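Local structure of oxalate--CoA ligase (Arabidopsis thaliana, 5IE2) at residues Leu99-Ser104 / Ala165-Thr170; Ala75-Arg78 / Thr82-Pro85; Lys105-Ser110 / Ala115-Ala120. The protein is an AMP-binding enzyme of the ANL superfamily, built from a large N-terminal and a smaller C-terminal domain, and holds adenosine-5'-triphosphate. One frame throughout, in Å; residues are numbered along the deposited sequence. Where two conformers were deposited one is given.

Interaction 1: Leu99-Ser104 / Ala165-Thr170. With ATP (adenosine-5'-triphosphate), chain C.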
loop_
_atom_site.group_PDB
_atom_site.type_symbol
_atom_site.label_atom_id
_atom_site.label_comp_id
_atom_site.label_asym_id
_atom_site.label_seq_id
_atom_site.Cartn_x
_atom_site.Cartn_y
_atom_site.Cartn_z
ATOM N N LEU A 99 1.990 -6.905 19.232
ATOM C CA LEU A 99 0.802 -7.047 20.062
ATOM C C LEU A 99 0.908 -6.154 21.291
ATOM O O LEU A 99 -0.062 -5.485 21.635
ATOM C CB LEU A 99 0.577 -8.497 20.479
ATOM C CG LEU A 99 0.090 -9.458 19.395
ATOM C CD1 LEU A 99 0.187 -10.873 19.942
ATOM C CD2 LEU A 99 -1.402 -9.170 19.017
ATOM N N SER A 100 2.074 -6.139 21.947
ATOM C CA SER A 100 2.264 -5.293 23.120
ATOM C C SER A 100 2.211 -3.803 22.756
ATOM O O SER A 100 1.508 -3.013 23.396
ATOM C CB SER A 100 3.604 -5.620 23.791
ATOM O OG SER A 100 3.842 -4.724 24.848
ATOM N N ASP A 101 2.947 -3.428 21.721
ATOM C CA ASP A 101 3.047 -2.032 21.316
ATOM C C ASP A 101 1.732 -1.394 20.857
ATOM O O ASP A 101 1.530 -0.197 21.052
ATOM C CB ASP A 101 4.067 -1.915 20.185
ATOM C CG ASP A 101 4.393 -0.482 19.843
ATOM O OD1 ASP A 101 5.053 0.195 20.656
ATOM O OD2 ASP A 101 3.974 -0.027 18.760
ATOM N N SER A 102 0.850 -2.187 20.245
ATOM C CA SER A 102 -0.444 -1.724 19.767
ATOM C C SER A 102 -1.502 -1.712 20.897
ATOM O O SER A 102 -2.623 -1.236 20.689
ATOM C CB SER A 102 -0.918 -2.645 18.629
ATOM O OG SER A 102 -1.104 -3.971 19.141
ATOM N N ASP A 103 -1.145 -2.254 22.070
ATOM C CA ASP A 103 -2.101 -2.484 23.174
ATOM C C ASP A 103 -3.297 -3.378 22.801
ATOM O O ASP A 103 -4.431 -3.200 23.305
ATOM C CB ASP A 103 -2.602 -1.155 23.728
ATOM C CG ASP A 103 -1.501 -0.394 24.435
ATOM O OD1 ASP A 103 -0.917 -0.988 25.372
ATOM O OD2 ASP A 103 -1.214 0.774 24.054
ATOM N N SER A 104 -3.036 -4.348 21.933
ATOM C CA SER A 104 -4.064 -5.289 21.536
ATOM C C SER A 104 -4.705 -6.007 22.733
ATOM O O SER A 104 -4.000 -6.461 23.632
ATOM C CB SER A 104 -3.462 -6.327 20.550
ATOM O OG SER A 104 -3.226 -5.682 19.304
ATOM N N ALA A 165 -9.623 3.685 14.184
ATOM C CA ALA A 165 -10.134 2.612 13.368
ATOM C C ALA A 165 -9.026 1.677 12.896
ATOM O O ALA A 165 -9.277 0.489 12.681
ATOM C CB ALA A 165 -10.888 3.214 12.112
ATOM N N LEU A 166 -7.814 2.211 12.694
ATOM C CA LEU A 166 -6.754 1.397 12.046
ATOM C C LEU A 166 -5.450 1.789 12.708
ATOM O O LEU A 166 -5.237 2.972 12.983
ATOM C CB LEU A 166 -6.734 1.649 10.543
ATOM C CG LEU A 166 -5.559 1.066 9.765
ATOM C CD1 LEU A 166 -5.588 -0.445 9.965
ATOM C CD2 LEU A 166 -5.665 1.427 8.281
ATOM N N PHE A 167 -4.635 0.811 13.065
ATOM C CA PHE A 167 -3.342 1.104 13.656
ATOM C C PHE A 167 -2.347 0.257 12.878
ATOM O O PHE A 167 -2.562 -0.947 12.784
ATOM C CB PHE A 167 -3.291 0.741 15.143
ATOM C CG PHE A 167 -1.945 1.021 15.777
ATOM C CD1 PHE A 167 -1.607 2.304 16.159
ATOM C CD2 PHE A 167 -1.024 0.001 15.979
ATOM C CE1 PHE A 167 -0.350 2.574 16.740
ATOM C CE2 PHE A 167 0.246 0.259 16.581
ATOM C CZ PHE A 167 0.559 1.516 16.966
ATOM N N LEU A 168 -1.309 0.905 12.336
ATOM C CA LEU A 168 -0.275 0.296 11.466
ATOM C C LEU A 168 1.085 0.814 11.890
ATOM O O LEU A 168 1.178 1.827 12.586
ATOM C CB LEU A 168 -0.489 0.662 9.980
ATOM C CG LEU A 168 -1.757 0.101 9.392
ATOM C CD1 LEU A 168 -2.009 0.678 8.028
ATOM C CD2 LEU A 168 -1.599 -1.405 9.338
ATOM N N HIS A 169 2.134 0.114 11.471
ATOM C CA HIS A 169 3.489 0.633 11.581
ATOM C C HIS A 169 3.988 0.926 10.183
ATOM O O HIS A 169 3.512 0.348 9.210
ATOM C CB HIS A 169 4.422 -0.354 12.274
ATOM C CG HIS A 169 4.374 -0.263 13.762
ATOM N ND1 HIS A 169 3.422 -0.913 14.524
ATOM C CD2 HIS A 169 5.131 0.455 14.635
ATOM C CE1 HIS A 169 3.618 -0.625 15.805
ATOM N NE2 HIS A 169 4.652 0.197 15.899
ATOM N N THR A 170 4.912 1.865 10.070
ATOM C CA THR A 170 5.535 2.139 8.772
ATOM C C THR A 170 6.486 0.999 8.338
ATOM O O THR A 170 6.890 0.193 9.173
ATOM C CB THR A 170 6.274 3.443 8.806
ATOM O OG1 THR A 170 7.171 3.450 9.926
ATOM C CG2 THR A 170 5.252 4.595 8.928
HETATM P PG ATP C . 9.420 4.073 6.983
HETATM O O1G ATP C . 10.771 4.665 6.582
HETATM O O2G ATP C . 9.500 3.168 8.161
HETATM O O3G ATP C . 8.369 5.165 7.169
HETATM P PB ATP C . 8.254 3.676 4.371
HETATM O O1B ATP C . 8.616 2.769 3.216
HETATM O O2B ATP C . 8.518 5.138 4.308
HETATM O O3B ATP C . 8.893 3.111 5.773
HETATM P PA ATP C . 5.394 3.512 3.653
HETATM O O1A ATP C . 4.398 4.449 4.324
HETATM O O2A ATP C . 5.003 2.117 3.355
HETATM O O3A ATP C . 6.664 3.407 4.643
HETATM O "O5'" ATP C . 5.993 4.247 2.363
HETATM C "C5'" ATP C . 5.708 5.621 2.002
HETATM C "C4'" ATP C . 6.929 6.119 1.209
HETATM O "O4'" ATP C . 6.980 5.429 -0.054
HETATM C "C3'" ATP C . 6.794 7.547 0.782
HETATM O "O3'" ATP C . 7.176 8.408 1.852
HETATM C "C2'" ATP C . 7.740 7.640 -0.397
HETATM O "O2'" ATP C . 9.093 7.660 0.087
HETATM C "C1'" ATP C . 7.550 6.290 -1.024
HETATM N N9 ATP C . 6.625 6.324 -2.183
HETATM C C8 ATP C . 5.309 6.081 -2.208
HETATM N N7 ATP C . 4.853 6.195 -3.494
HETATM C C5 ATP C . 5.941 6.495 -4.276
HETATM C C6 ATP C . 6.168 6.728 -5.722
HETATM N N6 ATP C . 5.126 6.606 -6.609
HETATM N N1 ATP C . 7.439 6.997 -6.101
HETATM C C2 ATP C . 8.464 7.064 -5.221
HETATM N N3 ATP C . 8.331 6.870 -3.883
HETATM C C4 ATP C . 7.089 6.579 -3.401
#
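Ser102 and Phe167 mark the closest approach of the two backbones, their CA atoms 7.3 Å apart. Residues 99-104 finish helix 92-101 in a Schellman motif: Ser104 N bonds back to Leu99 O at 3.2 Å and Asp103 N to Ser100 O at 3.1 Å, with Asp103 at a positive phi of 58°. Residues 165-170 run along strand 164-169, which leads into the phosphate-binding loop characteristic of ANL enzymes; its Ala165 and Leu166 form a classic beta bulge opposite Leu182.

Phe167 reaches toward the helix end with CG anti to its backbone N (chi1 179°), and Ser102 CB sits obliquely by CD2 and CE2 of Phe167, 3.7 Å from each. A small serine suits this spot, since its CB can approach the ring while OG turns back to bond Tyr98 O. Lys375 joins both sides, making a cation-pi contact with Phe167 and a salt bridge with Asp103. Asp101 OD2 lies at the imidazole edge, in the ring plane, 2.9 Å from His169 NE2 and 3.0 Å from His169 CE1, although carboxylate and ring planes differ by 44°. Tyr98 meets the same imidazole edge-to-face. Just past the strand, Thr170 OG1 donates a 2.9 Å hydrogen bond to ATP O2G.

Interaction 2: Ala75-Arg78 / Thr82-Pro85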
loop_
_atom_site.group_PDB
_atom_site.type_symbol
_atom_site.label_atom_id
_atom_site.label_comp_id
_atom_site.label_asym_id
_atom_site.label_seq_id
_atom_site.Cartn_x
_atom_site.Cartn_y
_atom_site.Cartn_z
ATOM N N ALA A 75 -15.861 -5.431 10.911
ATOM C CA ALA A 75 -16.656 -5.648 12.159
ATOM C C ALA A 75 -15.966 -4.987 13.346
ATOM O O ALA A 75 -16.618 -4.401 14.207
ATOM C CB ALA A 75 -16.878 -7.148 12.446
ATOM N N VAL A 76 -14.644 -5.101 13.405
ATOM C CA VAL A 76 -13.874 -4.449 14.483
ATOM C C VAL A 76 -14.160 -2.950 14.409
ATOM O O VAL A 76 -14.481 -2.295 15.456
ATOM C CB VAL A 76 -12.355 -4.745 14.384
ATOM C CG1 VAL A 76 -11.536 -3.747 15.268
ATOM C CG2 VAL A 76 -12.094 -6.232 14.815
ATOM N N ILE A 77 -13.994 -2.382 13.212
ATOM C CA ILE A 77 -14.195 -0.914 13.180
ATOM C C ILE A 77 -15.624 -0.480 13.460
ATOM O O ILE A 77 -15.901 0.539 14.135
ATOM C CB ILE A 77 -13.723 -0.443 11.824
ATOM C CG1 ILE A 77 -12.207 -0.608 11.807
ATOM C CG2 ILE A 77 -14.135 0.903 11.519
ATOM C CD1 ILE A 77 -11.653 -0.387 10.458
ATOM N N ARG A 78 -16.562 -1.283 12.981
ATOM C CA ARG A 78 -17.992 -1.037 13.258
ATOM C C ARG A 78 -18.303 -1.039 14.744
ATOM O O ARG A 78 -19.134 -0.235 15.217
ATOM C CB ARG A 78 -18.835 -2.134 12.530
ATOM C CG ARG A 78 -20.360 -2.021 12.821
ATOM C CD ARG A 78 -20.959 -0.677 12.276
ATOM N NE ARG A 78 -22.410 -0.753 12.497
ATOM C CZ ARG A 78 -23.123 0.060 13.275
ATOM N NH1 ARG A 78 -22.562 1.097 13.879
ATOM N NH2 ARG A 78 -24.421 -0.174 13.431
ATOM N N THR A 82 -10.389 -0.443 17.232
ATOM C CA THR A 82 -9.311 -0.138 16.286
ATOM C C THR A 82 -8.733 -1.452 15.765
ATOM O O THR A 82 -8.321 -2.264 16.591
ATOM C CB THR A 82 -8.178 0.694 16.982
ATOM O OG1 THR A 82 -8.735 1.949 17.437
ATOM C CG2 THR A 82 -7.046 1.012 15.988
ATOM N N ALA A 83 -8.698 -1.645 14.439
ATOM C CA ALA A 83 -8.109 -2.867 13.840
ATOM C C ALA A 83 -6.596 -2.718 13.711
ATOM O O ALA A 83 -6.153 -1.685 13.212
ATOM C CB ALA A 83 -8.715 -3.119 12.502
ATOM N N ALA A 84 -5.823 -3.737 14.137
ATOM C CA ALA A 84 -4.372 -3.745 14.003
ATOM C C ALA A 84 -3.996 -5.000 13.181
ATOM O O ALA A 84 -3.679 -6.050 13.762
ATOM C CB ALA A 84 -3.709 -3.761 15.391
ATOM N N PRO A 85 -4.054 -4.889 11.860
ATOM C CA PRO A 85 -3.669 -6.021 10.978
ATOM C C PRO A 85 -2.156 -6.242 11.080
ATOM O O PRO A 85 -1.376 -5.284 11.113
ATOM C CB PRO A 85 -4.088 -5.553 9.591
ATOM C CG PRO A 85 -4.394 -4.085 9.705
ATOM C CD PRO A 85 -4.562 -3.718 11.114
#
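Val76 and Ala83 form the heart of this helix-to-strand contact, which joins helix 67-78 to strand 82-85 at the closing end of a beta-alpha-beta unit begun by strand 58-61. The tight part belongs to one methyl group. In Val76 a chi1 of 164° swings CG1 clear of the backbone N and sets that branch directly against the strand backbone, where CG1 lies 3.6 Å from Ala83 N and 3.7 Å from Thr82 C. The same CG1 is 4.0 Å from Ala83 CB. Alanine suits the strand here because its single methyl, directed at the helix, lets a branched side chain come down almost onto the peptide group.

Packing is looser one residue along, where Ile77 CG1 is 4.4 Å from Ala83 CB, with CD1 scarcely farther; the isoleucine side chain also touches Ala165, and Gln184 and Leu187 of helix 184-198. Thr82 CB points away from the helix, and its side chain touches Val58 and Phe167. On the partly exposed side, Arg78 extends to a salt bridge with Glu41 and a hydrogen bond to Leu157 O.

No hydrogen bond links the two segments. The buried peptide groups of the strand pair instead with strands on either flank, which implies that van der Waals contact and exclusion of water hold this helix to the strand.

Interaction 3: Lys105-Ser110 / Ala115-Ala120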
loop_
_atom_site.group_PDB
_atom_site.type_symbol
_atom_site.label_atom_id
_atom_site.label_comp_id
_atom_site.label_asym_id
_atom_site.label_seq_id
_atom_site.Cartn_x
_atom_site.Cartn_y
_atom_site.Cartn_z
ATOM N N LYS A 105 -6.027 -6.121 22.710
ATOM C CA LYS A 105 -6.813 -6.790 23.757
ATOM C C LYS A 105 -7.397 -8.108 23.267
ATOM O O LYS A 105 -7.963 -8.871 24.035
ATOM C CB LYS A 105 -7.964 -5.883 24.244
ATOM C CG LYS A 105 -7.549 -4.946 25.390
ATOM C CD LYS A 105 -8.372 -3.658 25.445
ATOM C CE LYS A 105 -7.729 -2.637 26.418
ATOM N NZ LYS A 105 -7.237 -3.278 27.684
ATOM N N LEU A 106 -7.296 -8.362 21.977
ATOM C CA LEU A 106 -7.862 -9.577 21.360
ATOM C C LEU A 106 -7.066 -9.875 20.072
ATOM O O LEU A 106 -6.694 -8.941 19.340
ATOM C CB LEU A 106 -9.371 -9.374 21.044
ATOM C CG LEU A 106 -10.069 -10.446 20.202
ATOM C CD1 LEU A 106 -10.138 -11.766 20.958
ATOM C CD2 LEU A 106 -11.465 -10.002 19.715
ATOM N N LEU A 107 -6.832 -11.145 19.786
ATOM C CA LEU A 107 -6.183 -11.584 18.548
ATOM C C LEU A 107 -7.186 -12.385 17.740
ATOM O O LEU A 107 -7.706 -13.390 18.230
ATOM C CB LEU A 107 -4.957 -12.468 18.840
ATOM C CG LEU A 107 -4.367 -13.127 17.582
ATOM C CD1 LEU A 107 -3.811 -12.073 16.607
ATOM C CD2 LEU A 107 -3.263 -14.127 18.020
ATOM N N LEU A 108 -7.485 -11.955 16.507
ATOM C CA LEU A 108 -8.324 -12.761 15.606
ATOM C C LEU A 108 -7.476 -13.451 14.544
ATOM O O LEU A 108 -6.540 -12.842 13.987
ATOM C CB LEU A 108 -9.359 -11.870 14.882
ATOM C CG LEU A 108 -10.332 -11.119 15.797
ATOM C CD1 LEU A 108 -11.066 -10.078 14.943
ATOM C CD2 LEU A 108 -11.307 -12.192 16.293
ATOM N N THR A 109 -7.813 -14.716 14.250
ATOM C CA THR A 109 -7.188 -15.461 13.167
ATOM C C THR A 109 -8.240 -16.314 12.481
ATOM O O THR A 109 -9.375 -16.403 12.963
ATOM C CB THR A 109 -6.045 -16.446 13.660
ATOM O OG1 THR A 109 -6.661 -17.534 14.353
ATOM C CG2 THR A 109 -5.030 -15.788 14.620
ATOM N N SER A 110 -7.845 -16.990 11.401
ATOM C CA SER A 110 -8.681 -18.006 10.811
ATOM C C SER A 110 -8.765 -19.205 11.737
ATOM O O SER A 110 -8.050 -19.314 12.730
ATOM C CB SER A 110 -8.142 -18.478 9.443
ATOM O OG SER A 110 -6.964 -19.253 9.676
ATOM N N ALA A 115 0.503 -20.127 14.447
ATOM C CA ALA A 115 1.137 -20.603 15.663
ATOM C C ALA A 115 2.021 -19.549 16.353
ATOM O O ALA A 115 1.933 -19.387 17.572
ATOM C CB ALA A 115 1.930 -21.913 15.363
ATOM N N PRO A 116 2.848 -18.807 15.586
ATOM C CA PRO A 116 3.641 -17.771 16.256
ATOM C C PRO A 116 2.758 -16.685 16.887
ATOM O O PRO A 116 3.075 -16.230 17.998
ATOM C CB PRO A 116 4.503 -17.185 15.121
ATOM C CG PRO A 116 4.612 -18.308 14.135
ATOM C CD PRO A 116 3.233 -18.959 14.169
ATOM N N ALA A 117 1.675 -16.275 16.215
ATOM C CA ALA A 117 0.861 -15.207 16.785
ATOM C C ALA A 117 0.156 -15.732 18.017
ATOM O O ALA A 117 0.082 -15.049 19.035
ATOM C CB ALA A 117 -0.167 -14.653 15.767
ATOM N N GLN A 118 -0.313 -16.964 17.948
ATOM C CA GLN A 118 -0.990 -17.573 19.105
ATOM C C GLN A 118 -0.063 -17.763 20.305
ATOM O O GLN A 118 -0.469 -17.601 21.470
ATOM C CB GLN A 118 -1.596 -18.915 18.708
ATOM C CG GLN A 118 -2.844 -18.739 17.863
ATOM C CD GLN A 118 -3.360 -20.032 17.265
ATOM O OE1 GLN A 118 -3.474 -20.158 16.050
ATOM N NE2 GLN A 118 -3.665 -21.000 18.112
ATOM N N GLU A 119 1.177 -18.121 20.017
ATOM C CA GLU A 119 2.237 -18.265 21.043
ATOM C C GLU A 119 2.469 -16.920 21.741
ATOM O O GLU A 119 2.488 -16.813 23.001
ATOM C CB GLU A 119 3.529 -18.765 20.390
ATOM C CG GLU A 119 4.715 -18.967 21.354
ATOM C CD GLU A 119 6.030 -19.354 20.626
ATOM O OE1 GLU A 119 5.952 -20.001 19.556
ATOM O OE2 GLU A 119 7.137 -19.007 21.132
ATOM N N ALA A 120 2.634 -15.877 20.923
ATOM C CA ALA A 120 2.823 -14.521 21.487
ATOM C C ALA A 120 1.594 -14.052 22.317
ATOM O O ALA A 120 1.746 -13.471 23.395
ATOM C CB ALA A 120 3.112 -13.497 20.356
#
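Leu107 carries this contact by reaching across to Ala117, joining strand and helix of a beta-alpha-beta unit that strand 127-132 completes. The axes of strand 106-110 and helix 115-120 run nearly antiparallel, at 160°, and approach to 9.8 Å. From the strand, Leu107 CB points at the helix, and a chi1 of 171° carries CG outward from the strand. CB and CG themselves stay back from the helix, and CD1 only approaches Ala117 CB, at 4.5 Å. CD2 makes the close contacts: it is 3.6 Å from Ala117 O, 3.9 Å from Ala117 CB and 4.1 Å from Gln118 N, thus resting on both methyl and helix backbone. A long leucine spans the gap, while alanine keeps the helix surface low enough to receive it.

Beside this apolar patch, Thr109 OG1 and Gln118 OE1 are 4.5 Å apart, each engaged with another group. Thr109 OG1 donates to Ser110 O at 2.8 Å and also pairs with His128 NE2; Gln118 OE1 accepts from Asn114 N. Leu107 bonds through its backbone to Ser127 and Val129 of strand 127-132, whereas Ala117 also packs on Phe95, so helix 115-123 lies against the sheet with helix 92-101 as its neighbour.

All three contacts lie in the large AMP-binding region, on the same side of the chain's centre, with centres 11 to 15 Å apart. Interaction 2 comes first along the chain; interaction 1 then opens, and interaction 3 is nested inside the loop it closes. Interactions 2 and 3 each pack a helix on the same mixed sheet, through strands 82-85 and 104-110, and they meet where Val76 CG2 touches Leu108 CD1. Strand 164-169 joins strand 82-85 by probable hydrogen bonds of Ala165 O and Phe167 N to Ala83, and Leu99 rests on Ala120. Continuous packing thus connects this sheet and its helices to the strand that leads into the ATP site.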